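Local structure of periplasmic binding protein component of an ABC type zinc uptake transporter (Synechocystis sp., 2OV1) at residues A[78-83]-A[113-118]; A[97-102]-A[168-173]; A[162-167]-A[181-186]. The protein probably captures zinc in the periplasm and delivers it to an ABC-type uptake transporter in the cell membrane. All coordinates share one frame; numbering follows the deposited sequence.

Overall arrangement
From the N terminus, the chain first builds a lobe around a parallel sheet, one of whose edge strands, 78-81, begins contact 1. That contact closes a loop of 29 residues when helix 106-123 packs on the strand end. Within this loop lies 97-102, which reaches beyond it to helix 169-174 in the second lobe, so contact 2 crosses contact 1. Contact 3 joins the ends of neighbouring strands 160-163 and 178-181 of the second sheet; the loop it closes contains 168-173, so contacts 2 and 3 also cross, whereas contacts 1 and 3 follow in series without touching. A83 touches I102, joining contacts 1 and 2, and H101 touches S167, joining contacts 2 and 3.

Contact 1 of 3, residues A[78-83]-A[113-118]; sequences KLIDSA and ATTIAK
The D81-S82 peptide is the flat group that meets the helix: T115 CG2 approaches its oxygen, D81 O, at 3.8 Å. The D81 side chain leaves its backbone on the side away from the helix, and A83 N bonds to its OD1 on the anti side, 31° out of the carboxylate plane, forming an Asx turn that bends the chain as it leaves the strand. This is alpha/beta packing, with edge strand 78-81 of a parallel sheet resting against helix 106-123. T115 has CG2 anti to its backbone N, which brings the methyl toward the strand end, where I80 CG2 lies 4.4 Å from T115 CG2. A threonine suits this place because its methyl packs while its hydroxyl stays polar, bonded to R111 O one turn back in the helix. Beside it, I116 CG1 lies 4.1 Å from S82 CB, and the same isoleucine packs on L16 and I19 of helix 10-20. A small serine leaves room for this approach, and S82 OG is hydrogen-bonded to L57 O of the neighbouring strand. A water joins the two segments, donating to T115 OG1 at 2.8 Å and, weakly, to S82 O at 2.9 Å.

Contact 2 of 3, residues A[97-102]-A[168-173]; sequences VADPHI and WAYFAR
Y170 reaches from the first turn of its helix to D99, where its OH donates to D99 O at 2.6 Å, in the carbonyl plane and on a lone pair. I102 CG2 lies over one face of the ring, a CH-pi contact 3.6 Å from the Y170 centroid and 16° off the normal. The D99 side chain runs alongside the ring in the opposite direction, its carboxylate turned 82° from the ring plane, and D99 OD2 reaches A169 CB at 3.5 Å. The hydroxyl is also bonded to L89 N, so replacing Y170 with a phenylalanine would probably leave D99 O and L89 N without their shared partner. Two waters bridge the segments: one donates to D99 OD2 and accepts from A169 N, the other donates to H101 O and accepts from Y170 N. Further out, D99 OD1 accepts twice, from H101 N at 3.0 Å in an Asx turn and from H101 ND1 at 2.7 Å, nearly in the imidazole plane. An aspartate thereby fixes the ring's rotation and occupies ND1, which would leave NE2 as the likely nitrogen for zinc. Such a second-shell carboxylate orienting a histidine belongs to the zinc site of H37, H101 and H165.

Contact 3 of 3, residues A[162-167]-A[181-186]; sequences IVFHPS and PIEVEG
Two backbone hydrogen bonds align the segments: I182 N donates to V163 O at 2.8 Å, and E183 N to F164 O at 3.0 Å. The first belongs to the parallel pairing of V163 with P181 and the second carries it one residue on; P181, having no N-H, brings its CA-H to V163 O. Among side chains, H165, one of the histidines seen to bind zinc in this protein, here gives its NE2-H to E183 OE2 at 3.0 Å, almost straight at 175°. That oxygen accepts with its anti lone pair and sits in the imidazole plane, the carboxylate being turned 34° from the ring; the bond would probably have to give way if NE2 took the metal. A weak hydrogen bond links H165 ND1 with E212 OE2. Apolar contacts add to these: F164 CD1 meets I182 CG2 at 4.0 Å, I162 CG2 meets I182 CD1 at 3.7 Å, and P166 CB meets P181 CB at 3.7 Å. Rigid prolines suit a place where both chains leave the sheet. Strand 160-163 thus lies beside edge strand 178-181, with I182 packed on L194 and L197 of helix 193-204 and I162 on I227 of helix 218-227.

Contact 1 of 3, residues A[78-83]-A[113-118]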
loop_
_atom_site.group_PDB
_atom_site.type_symbol
_atom_site.label_atom_id
_atom_site.label_comp_id
_atom_site.label_asym_id
_atom_site.label_seq_id
_atom_site.Cartn_x
_atom_site.Cartn_y
_atom_site.Cartn_z
ATOM N N LYS A 78 3.110 10.611 -19.901
ATOM C CA LYS A 78 1.786 10.015 -19.697
ATOM C C LYS A 78 1.467 9.690 -18.231
ATOM O O LYS A 78 2.199 8.953 -17.579
ATOM C CB LYS A 78 1.663 8.740 -20.542
ATOM C CG LYS A 78 0.360 7.977 -20.340
ATOM C CD LYS A 78 -0.829 8.781 -20.825
ATOM C CE LYS A 78 -2.126 8.236 -20.263
ATOM N NZ LYS A 78 -3.300 9.022 -20.737
ATOM N N LEU A 79 0.368 10.239 -17.722
ATOM C CA LEU A 79 -0.023 9.979 -16.346
ATOM C C LEU A 79 -1.076 8.877 -16.276
ATOM O O LEU A 79 -2.178 8.991 -16.818
ATOM C CB LEU A 79 -0.538 11.254 -15.677
ATOM C CG LEU A 79 0.455 12.421 -15.627
ATOM C CD1 LEU A 79 -0.100 13.519 -14.727
ATOM C CD2 LEU A 79 1.805 11.952 -15.103
ATOM N N ILE A 80 -0.706 7.806 -15.587
ATOM C CA ILE A 80 -1.540 6.630 -15.447
ATOM C C ILE A 80 -2.129 6.505 -14.046
ATOM O O ILE A 80 -1.461 6.048 -13.117
ATOM C CB ILE A 80 -0.704 5.385 -15.772
ATOM C CG1 ILE A 80 -0.004 5.606 -17.109
ATOM C CG2 ILE A 80 -1.578 4.144 -15.794
ATOM C CD1 ILE A 80 1.045 4.569 -17.441
ATOM N N ASP A 81 -3.381 6.920 -13.903
ATOM C CA ASP A 81 -4.079 6.828 -12.636
ATOM C C ASP A 81 -4.464 5.367 -12.528
ATOM O O ASP A 81 -5.475 4.944 -13.084
ATOM C CB ASP A 81 -5.346 7.675 -12.661
ATOM C CG ASP A 81 -6.042 7.741 -11.303
ATOM O OD1 ASP A 81 -5.810 6.864 -10.440
ATOM O OD2 ASP A 81 -6.847 8.670 -11.104
ATOM N N SER A 82 -3.658 4.587 -11.827
ATOM C CA SER A 82 -3.973 3.179 -11.699
ATOM C C SER A 82 -5.105 2.958 -10.705
ATOM O O SER A 82 -5.417 1.818 -10.374
ATOM C CB SER A 82 -2.742 2.399 -11.257
ATOM O OG SER A 82 -2.394 2.756 -9.957
ATOM N N ALA A 83 -5.725 4.032 -10.223
ATOM C CA ALA A 83 -6.799 3.874 -9.246
ATOM C C ALA A 83 -8.158 4.141 -9.870
ATOM O O ALA A 83 -9.191 4.011 -9.203
ATOM C CB ALA A 83 -6.586 4.810 -8.073
ATOM N N ALA A 113 -3.589 -3.280 -12.036
ATOM C CA ALA A 113 -2.684 -3.890 -12.993
ATOM C C ALA A 113 -3.302 -3.851 -14.373
ATOM O O ALA A 113 -2.625 -3.582 -15.365
ATOM C CB ALA A 113 -2.392 -5.324 -12.600
ATOM N N THR A 114 -4.600 -4.122 -14.434
ATOM C CA THR A 114 -5.307 -4.127 -15.701
ATOM C C THR A 114 -5.115 -2.789 -16.397
ATOM O O THR A 114 -4.781 -2.729 -17.575
ATOM C CB THR A 114 -6.798 -4.391 -15.472
ATOM O OG1 THR A 114 -6.953 -5.677 -14.857
ATOM C CG2 THR A 114 -7.545 -4.369 -16.779
ATOM N N THR A 115 -5.324 -1.721 -15.639
ATOM C CA THR A 115 -5.178 -0.358 -16.129
ATOM C C THR A 115 -3.746 -0.120 -16.619
ATOM O O THR A 115 -3.531 0.444 -17.693
ATOM C CB THR A 115 -5.493 0.652 -15.002
ATOM O OG1 THR A 115 -6.794 0.376 -14.473
ATOM C CG2 THR A 115 -5.441 2.081 -15.519
ATOM N N ILE A 116 -2.772 -0.542 -15.816
ATOM C CA ILE A 116 -1.356 -0.374 -16.144
ATOM C C ILE A 116 -1.045 -1.112 -17.438
ATOM O O ILE A 116 -0.373 -0.583 -18.328
ATOM C CB ILE A 116 -0.465 -0.927 -15.012
ATOM C CG1 ILE A 116 -0.738 -0.155 -13.723
ATOM C CG2 ILE A 116 1.005 -0.804 -15.398
ATOM C CD1 ILE A 116 -0.141 -0.760 -12.480
ATOM N N ALA A 117 -1.540 -2.345 -17.520
ATOM C CA ALA A 117 -1.355 -3.184 -18.697
ATOM C C ALA A 117 -1.920 -2.453 -19.907
ATOM O O ALA A 117 -1.257 -2.318 -20.942
ATOM C CB ALA A 117 -2.069 -4.516 -18.508
ATOM N N LYS A 118 -3.149 -1.975 -19.763
ATOM C CA LYS A 118 -3.818 -1.246 -20.831
ATOM C C LYS A 118 -3.020 -0.045 -21.322
ATOM O O LYS A 118 -2.819 0.107 -22.516
ATOM C CB LYS A 118 -5.198 -0.779 -20.371
ATOM C CG LYS A 118 -5.922 0.065 -21.398
ATOM C CD LYS A 118 -7.282 0.516 -20.882
ATOM C CE LYS A 118 -8.066 1.272 -21.966
ATOM N NZ LYS A 118 -7.399 2.542 -22.419
HETATM O O HOH W 1 -7.769 1.366 -12.094
#

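Contact 2 of 3, residues A[97-102]-A[168-173]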
loop_
_atom_site.group_PDB
_atom_site.type_symbol
_atom_site.label_atom_id
_atom_site.label_comp_id
_atom_site.label_asym_id
_atom_site.label_seq_id
_atom_site.Cartn_x
_atom_site.Cartn_y
_atom_site.Cartn_z
ATOM N N VAL A 97 -11.821 12.949 2.424
ATOM C CA VAL A 97 -10.652 12.426 1.727
ATOM C C VAL A 97 -10.697 10.905 1.582
ATOM O O VAL A 97 -10.994 10.185 2.537
ATOM C CB VAL A 97 -9.350 12.851 2.448
ATOM C CG1 VAL A 97 -8.151 12.136 1.848
ATOM C CG2 VAL A 97 -9.168 14.361 2.321
ATOM N N ALA A 98 -10.416 10.435 0.367
ATOM C CA ALA A 98 -10.411 9.008 0.053
ATOM C C ALA A 98 -9.083 8.373 0.461
ATOM O O ALA A 98 -8.036 9.012 0.415
ATOM C CB ALA A 98 -10.651 8.804 -1.435
ATOM N N ASP A 99 -9.143 7.105 0.854
ATOM C CA ASP A 99 -7.969 6.353 1.290
ATOM C C ASP A 99 -7.205 5.794 0.074
ATOM O O ASP A 99 -7.754 5.001 -0.687
ATOM C CB ASP A 99 -8.424 5.212 2.190
ATOM C CG ASP A 99 -7.279 4.558 2.908
ATOM O OD1 ASP A 99 -6.222 4.370 2.273
ATOM O OD2 ASP A 99 -7.450 4.219 4.098
ATOM N N PRO A 100 -5.922 6.179 -0.106
ATOM C CA PRO A 100 -5.061 5.750 -1.224
ATOM C C PRO A 100 -4.398 4.373 -1.165
ATOM O O PRO A 100 -3.808 3.938 -2.156
ATOM C CB PRO A 100 -3.985 6.843 -1.282
ATOM C CG PRO A 100 -4.445 7.908 -0.321
ATOM C CD PRO A 100 -5.215 7.166 0.721
ATOM N N HIS A 101 -4.472 3.709 -0.015
ATOM C CA HIS A 101 -3.835 2.410 0.173
ATOM C C HIS A 101 -4.570 1.249 -0.465
ATOM O O HIS A 101 -4.910 0.281 0.214
ATOM C CB HIS A 101 -3.652 2.123 1.668
ATOM C CG HIS A 101 -2.964 3.218 2.417
ATOM N ND1 HIS A 101 -3.641 4.295 2.946
ATOM C CD2 HIS A 101 -1.655 3.420 2.694
ATOM C CE1 HIS A 101 -2.777 5.115 3.514
ATOM N NE2 HIS A 101 -1.566 4.606 3.374
ATOM N N ILE A 102 -4.808 1.346 -1.768
ATOM C CA ILE A 102 -5.492 0.283 -2.495
ATOM C C ILE A 102 -4.461 -0.687 -3.044
ATOM O O ILE A 102 -4.799 -1.797 -3.462
ATOM C CB ILE A 102 -6.285 0.819 -3.698
ATOM C CG1 ILE A 102 -5.343 1.607 -4.623
ATOM C CG2 ILE A 102 -7.438 1.668 -3.231
ATOM C CD1 ILE A 102 -5.981 2.013 -5.945
ATOM N N TRP A 168 -3.736 -0.221 6.315
ATOM C CA TRP A 168 -4.352 -1.467 5.895
ATOM C C TRP A 168 -5.883 -1.502 5.888
ATOM O O TRP A 168 -6.485 -2.535 6.187
ATOM C CB TRP A 168 -3.773 -2.620 6.744
ATOM C CG TRP A 168 -2.274 -2.501 6.917
ATOM C CD1 TRP A 168 -1.609 -1.651 7.773
ATOM C CD2 TRP A 168 -1.256 -3.111 6.110
ATOM N NE1 TRP A 168 -0.260 -1.684 7.538
ATOM C CE2 TRP A 168 -0.011 -2.572 6.525
ATOM C CE3 TRP A 168 -1.271 -4.055 5.074
ATOM C CZ2 TRP A 168 1.205 -2.949 5.936
ATOM C CZ3 TRP A 168 -0.060 -4.427 4.488
ATOM C CH2 TRP A 168 1.159 -3.876 4.921
ATOM N N ALA A 169 -6.522 -0.395 5.525
ATOM C CA ALA A 169 -7.993 -0.356 5.522
ATOM C C ALA A 169 -8.592 -1.250 4.442
ATOM O O ALA A 169 -9.604 -1.917 4.661
ATOM C CB ALA A 169 -8.494 1.084 5.338
ATOM N N TYR A 170 -7.966 -1.250 3.273
ATOM C CA TYR A 170 -8.435 -2.061 2.167
ATOM C C TYR A 170 -8.176 -3.536 2.466
ATOM O O TYR A 170 -9.092 -4.369 2.453
ATOM C CB TYR A 170 -7.746 -1.584 0.894
ATOM C CG TYR A 170 -8.279 -0.236 0.443
ATOM C CD1 TYR A 170 -9.474 -0.150 -0.274
ATOM C CD2 TYR A 170 -7.617 0.955 0.762
ATOM C CE1 TYR A 170 -10.000 1.081 -0.667
ATOM C CE2 TYR A 170 -8.142 2.202 0.373
ATOM C CZ TYR A 170 -9.330 2.251 -0.342
ATOM O OH TYR A 170 -9.859 3.454 -0.754
ATOM N N PHE A 171 -6.920 -3.849 2.747
ATOM C CA PHE A 171 -6.523 -5.204 3.102
ATOM C C PHE A 171 -7.474 -5.712 4.198
ATOM O O PHE A 171 -7.964 -6.834 4.138
ATOM C CB PHE A 171 -5.080 -5.174 3.618
ATOM C CG PHE A 171 -4.570 -6.501 4.098
ATOM C CD1 PHE A 171 -3.754 -7.287 3.288
ATOM C CD2 PHE A 171 -4.877 -6.947 5.384
ATOM C CE1 PHE A 171 -3.247 -8.491 3.751
ATOM C CE2 PHE A 171 -4.380 -8.144 5.856
ATOM C CZ PHE A 171 -3.557 -8.924 5.039
ATOM N N ALA A 172 -7.734 -4.862 5.190
ATOM C CA ALA A 172 -8.610 -5.199 6.309
ATOM C C ALA A 172 -10.053 -5.488 5.882
ATOM O O ALA A 172 -10.662 -6.446 6.348
ATOM C CB ALA A 172 -8.595 -4.081 7.330
ATOM N N ARG A 173 -10.600 -4.650 5.008
ATOM C CA ARG A 173 -11.967 -4.830 4.535
ATOM C C ARG A 173 -12.105 -6.137 3.784
ATOM O O ARG A 173 -13.048 -6.910 4.004
ATOM C CB ARG A 173 -12.367 -3.695 3.595
ATOM C CG ARG A 173 -12.921 -2.477 4.306
ATOM C CD ARG A 173 -14.396 -2.655 4.628
ATOM N NE ARG A 173 -14.925 -1.558 5.427
ATOM C CZ ARG A 173 -14.703 -1.411 6.728
ATOM N NH1 ARG A 173 -13.958 -2.299 7.384
ATOM N NH2 ARG A 173 -15.238 -0.382 7.375
HETATM O O HOH W 2 -5.596 2.390 4.522
HETATM O O HOH W 3 -5.219 -0.914 2.651
#

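Contact 3 of 3, residues A[162-167]-A[181-186]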
loop_
_atom_site.group_PDB
_atom_site.type_symbol
_atom_site.label_atom_id
_atom_site.label_comp_id
_atom_site.label_asym_id
_atom_site.label_seq_id
_atom_site.Cartn_x
_atom_site.Cartn_y
_atom_site.Cartn_z
ATOM N N ILE A 162 -4.039 -3.738 16.123
ATOM C CA ILE A 162 -3.567 -2.385 16.389
ATOM C C ILE A 162 -2.474 -1.985 15.421
ATOM O O ILE A 162 -1.461 -2.679 15.303
ATOM C CB ILE A 162 -2.986 -2.265 17.823
ATOM C CG1 ILE A 162 -4.068 -2.590 18.860
ATOM C CG2 ILE A 162 -2.428 -0.865 18.043
ATOM C CD1 ILE A 162 -3.526 -2.721 20.282
ATOM N N VAL A 163 -2.673 -0.874 14.721
ATOM C CA VAL A 163 -1.652 -0.388 13.795
ATOM C C VAL A 163 -1.257 1.030 14.144
ATOM O O VAL A 163 -2.100 1.823 14.550
ATOM C CB VAL A 163 -2.122 -0.395 12.323
ATOM C CG1 VAL A 163 -2.380 -1.823 11.873
ATOM C CG2 VAL A 163 -3.350 0.460 12.158
ATOM N N PHE A 164 0.027 1.345 13.996
ATOM C CA PHE A 164 0.498 2.687 14.285
ATOM C C PHE A 164 -0.121 3.620 13.261
ATOM O O PHE A 164 -0.521 4.724 13.596
ATOM C CB PHE A 164 2.024 2.767 14.211
ATOM C CG PHE A 164 2.557 4.168 14.289
ATOM C CD1 PHE A 164 2.312 4.956 15.407
ATOM C CD2 PHE A 164 3.280 4.710 13.229
ATOM C CE1 PHE A 164 2.779 6.268 15.467
ATOM C CE2 PHE A 164 3.751 6.017 13.274
ATOM C CZ PHE A 164 3.500 6.798 14.396
ATOM N N HIS A 165 -0.185 3.175 12.009
ATOM C CA HIS A 165 -0.797 3.961 10.936
ATOM C C HIS A 165 -1.831 3.115 10.212
ATOM O O HIS A 165 -1.617 1.932 9.966
ATOM C CB HIS A 165 0.249 4.469 9.945
ATOM C CG HIS A 165 0.906 5.737 10.376
ATOM N ND1 HIS A 165 1.865 6.378 9.625
ATOM C CD2 HIS A 165 0.741 6.491 11.496
ATOM C CE1 HIS A 165 2.268 7.467 10.257
ATOM N NE2 HIS A 165 1.599 7.555 11.395
ATOM N N PRO A 166 -2.977 3.714 9.869
ATOM C CA PRO A 166 -4.036 2.981 9.174
ATOM C C PRO A 166 -3.748 2.863 7.685
ATOM O O PRO A 166 -4.375 3.527 6.867
ATOM C CB PRO A 166 -5.268 3.821 9.469
ATOM C CG PRO A 166 -4.718 5.205 9.387
ATOM C CD PRO A 166 -3.381 5.113 10.122
ATOM N N SER A 167 -2.792 2.011 7.347
ATOM C CA SER A 167 -2.426 1.805 5.960
ATOM C C SER A 167 -3.099 0.547 5.430
ATOM O O SER A 167 -3.046 0.284 4.234
ATOM C CB SER A 167 -0.911 1.640 5.830
ATOM O OG SER A 167 -0.225 2.640 6.552
ATOM N N PRO A 181 -6.129 2.148 14.630
ATOM C CA PRO A 181 -5.021 3.073 14.404
ATOM C C PRO A 181 -4.643 3.952 15.578
ATOM O O PRO A 181 -5.496 4.568 16.215
ATOM C CB PRO A 181 -5.501 3.885 13.208
ATOM C CG PRO A 181 -6.940 4.014 13.489
ATOM C CD PRO A 181 -7.330 2.604 13.916
ATOM N N ILE A 182 -3.343 3.990 15.842
ATOM C CA ILE A 182 -2.748 4.777 16.912
ATOM C C ILE A 182 -2.709 6.252 16.520
ATOM O O ILE A 182 -3.016 7.123 17.330
ATOM C CB ILE A 182 -1.289 4.337 17.160
ATOM C CG1 ILE A 182 -1.247 2.897 17.671
ATOM C CG2 ILE A 182 -0.597 5.314 18.088
ATOM C CD1 ILE A 182 -2.015 2.669 18.932
ATOM N N GLU A 183 -2.309 6.514 15.277
ATOM C CA GLU A 183 -2.180 7.870 14.749
ATOM C C GLU A 183 -2.752 8.016 13.334
ATOM O O GLU A 183 -2.283 7.378 12.388
ATOM C CB GLU A 183 -0.691 8.289 14.773
ATOM C CG GLU A 183 -0.302 9.467 13.851
ATOM C CD GLU A 183 1.116 10.030 14.117
ATOM O OE1 GLU A 183 1.295 10.772 15.107
ATOM O OE2 GLU A 183 2.052 9.733 13.339
ATOM N N VAL A 184 -3.782 8.849 13.205
ATOM C CA VAL A 184 -4.417 9.122 11.914
ATOM C C VAL A 184 -4.202 10.604 11.599
ATOM O O VAL A 184 -4.395 11.457 12.461
ATOM C CB VAL A 184 -5.947 8.827 11.950
ATOM C CG1 VAL A 184 -6.190 7.350 12.194
ATOM C CG2 VAL A 184 -6.616 9.659 13.036
ATOM N N GLU A 185 -3.801 10.918 10.375
ATOM C CA GLU A 185 -3.580 12.313 10.018
ATOM C C GLU A 185 -4.892 13.063 9.822
ATOM O O GLU A 185 -5.832 12.534 9.233
ATOM C CB GLU A 185 -2.699 12.403 8.766
ATOM C CG GLU A 185 -1.249 12.100 9.088
ATOM C CD GLU A 185 -0.743 12.974 10.224
ATOM O OE1 GLU A 185 -0.393 14.145 9.953
ATOM O OE2 GLU A 185 -0.723 12.503 11.386
ATOM N N GLY A 186 -4.953 14.291 10.330
ATOM C CA GLY A 186 -6.166 15.078 10.199
ATOM C C GLY A 186 -7.272 14.542 11.085
ATOM O O GLY A 186 -8.243 13.961 10.605
#